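Local coordinates for AT-rich interactive domain-containing protein 4 (Arabidopsis thaliana, PDB 6LQF), which binds DNA and a methylated histone H3 tail through an ARID-PHD cassette and regulates the floral transition as an ISWI component, at residues 66-69 with 70-73. Residues are numbered along the deposited sequence; the frame is centred on the assembly and turned at random.
Sequences LFNL and YREV
Tyr70 N donates to Leu66 O at 2.9 Å, the first of four i to i+4 backbone bonds that make residues 66-73 one continuous alpha-helical run. The Tyr70 ring leads away from the preceding turn: it meets Phe29 and stands edge-to-face with Tyr122, while its hydroxyl is hydrogen-bonded to Asp128. Arg71 carries most of the side-chain contact. Its backbone N reaches Phe67 O, and its chain, bent at chi3 (-59°), folds back over the Phe67 ring. Guanidinium and ring are stacked in a cation-pi arrangement, their planes only 20° apart. The overlap is offset: Phe67 CE2 lies beneath the middle of the guanidinium, 3.2 Å from Arg71 CZ, whereas Arg71 NE sits above the ring toward its rim. Arg71 CD adds a CH-pi contact over the same face, 3.9 Å from the Phe67 centroid. At the guanidinium edge, Arg71 NH2 donates an almost straight bond (173°) to Asn68 OD1 at 2.7 Å; the acceptor lies in the guanidinium plane, although the amide is turned well out of it. A methionine in place of Arg71 would probably leave Asn68 OD1 without this donor and the Phe67 face without its flat cationic cover. This helix, 66-74, belongs to the helical ARID domain, and its Leu66 and Leu69 pack against Tyr118 and Tyr115 of helix 107-118. One turn after Asn68, Glu72 N bonds to Asn68 O, and a water donates to both Asn68 OD1 and Glu72 OE2, bridging the two side chains. The Glu72 carboxylate also forms salt bridges with Arg76, Lys94 and a basic side chain of the bound peptide. Val73 N closes on Leu69 O at 3.2 Å, and Val73 CG2 lies 4.3 Å from Leu69 CD1, an apolar pair.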
loop_
_atom_site.group_PDB
_atom_site.type_symbol
_atom_site.label_atom_id
_atom_site.label_comp_id
_atom_site.label_asym_id
_atom_site.label_seq_id
_atom_site.Cartn_x
_atom_site.Cartn_y
_atom_site.Cartn_z
ATOM N N LEU A 66 -3.171 6.127 8.457
ATOM C CA LEU A 66 -1.976 6.313 7.611
ATOM C C LEU A 66 -1.090 5.094 7.572
ATOM O O LEU A 66 -0.406 4.843 6.559
ATOM C CB LEU A 66 -1.135 7.506 8.111
ATOM C CG LEU A 66 -1.737 8.855 7.936
ATOM C CD1 LEU A 66 -0.908 9.842 8.752
ATOM C CD2 LEU A 66 -1.630 9.231 6.465
ATOM N N PHE A 67 -1.072 4.307 8.666
ATOM C CA PHE A 67 -0.213 3.121 8.689
ATOM C C PHE A 67 -0.601 2.090 7.645
ATOM O O PHE A 67 0.260 1.590 6.878
ATOM C CB PHE A 67 -0.307 2.518 10.091
ATOM C CG PHE A 67 0.601 1.352 10.333
ATOM C CD1 PHE A 67 1.962 1.409 10.055
ATOM C CD2 PHE A 67 0.084 0.198 10.884
ATOM C CE1 PHE A 67 2.796 0.314 10.348
ATOM C CE2 PHE A 67 0.937 -0.887 11.161
ATOM C CZ PHE A 67 2.272 -0.788 10.924
ATOM N N ASN A 68 -1.898 1.786 7.568
ATOM C CA ASN A 68 -2.288 0.771 6.589
ATOM C C ASN A 68 -2.291 1.353 5.191
ATOM O O ASN A 68 -1.969 0.623 4.247
ATOM C CB ASN A 68 -3.627 0.171 6.950
ATOM C CG ASN A 68 -3.479 -0.801 8.119
ATOM O OD1 ASN A 68 -2.691 -1.767 7.996
ATOM N ND2 ASN A 68 -4.124 -0.536 9.238
ATOM N N LEU A 69 -2.578 2.666 5.032
ATOM C CA LEU A 69 -2.497 3.289 3.710
ATOM C C LEU A 69 -1.053 3.140 3.193
ATOM O O LEU A 69 -0.804 2.729 2.020
ATOM C CB LEU A 69 -2.897 4.789 3.830
ATOM C CG LEU A 69 -2.596 5.678 2.609
ATOM C CD1 LEU A 69 -3.338 5.088 1.417
ATOM C CD2 LEU A 69 -3.091 7.133 2.864
ATOM N N TYR A 70 -0.085 3.460 4.047
ATOM C CA TYR A 70 1.332 3.381 3.664
ATOM C C TYR A 70 1.736 1.956 3.332
ATOM O O TYR A 70 2.315 1.728 2.279
ATOM C CB TYR A 70 2.207 3.905 4.791
ATOM C CG TYR A 70 3.675 3.961 4.413
ATOM C CD1 TYR A 70 4.150 4.963 3.543
ATOM C CD2 TYR A 70 4.593 3.075 4.987
ATOM C CE1 TYR A 70 5.484 5.045 3.246
ATOM C CE2 TYR A 70 5.963 3.150 4.681
ATOM C CZ TYR A 70 6.391 4.168 3.845
ATOM O OH TYR A 70 7.746 4.261 3.546
ATOM N N ARG A 71 1.385 0.995 4.206
ATOM C CA ARG A 71 1.814 -0.412 3.980
ATOM C C ARG A 71 1.256 -0.948 2.665
ATOM O O ARG A 71 1.988 -1.627 1.907
ATOM C CB ARG A 71 1.393 -1.299 5.136
ATOM C CG ARG A 71 2.199 -0.942 6.388
ATOM C CD ARG A 71 2.136 -1.951 7.475
ATOM N NE ARG A 71 0.789 -2.171 7.926
ATOM C CZ ARG A 71 0.472 -3.093 8.836
ATOM N NH1 ARG A 71 1.426 -3.873 9.349
ATOM N NH2 ARG A 71 -0.789 -3.244 9.229
ATOM N N GLU A 72 -0.002 -0.624 2.368
ATOM C CA GLU A 72 -0.594 -1.186 1.165
ATOM C C GLU A 72 0.024 -0.586 -0.098
ATOM O O GLU A 72 0.184 -1.268 -1.141
ATOM C CB GLU A 72 -2.099 -0.972 1.141
ATOM C CG GLU A 72 -2.833 -1.791 2.214
ATOM C CD GLU A 72 -2.461 -3.293 2.233
ATOM O OE1 GLU A 72 -2.313 -3.897 1.145
ATOM O OE2 GLU A 72 -2.330 -3.915 3.336
ATOM N N VAL A 73 0.421 0.662 -0.055
ATOM C CA VAL A 73 0.993 1.308 -1.238
ATOM C C VAL A 73 2.446 0.917 -1.435
ATOM O O VAL A 73 2.830 0.561 -2.589
ATOM C CB VAL A 73 0.874 2.847 -1.141
ATOM C CG1 VAL A 73 1.716 3.542 -2.260
ATOM C CG2 VAL A 73 -0.596 3.223 -1.287
HETATM O O HOH W 1 -1.757 -3.263 5.891
#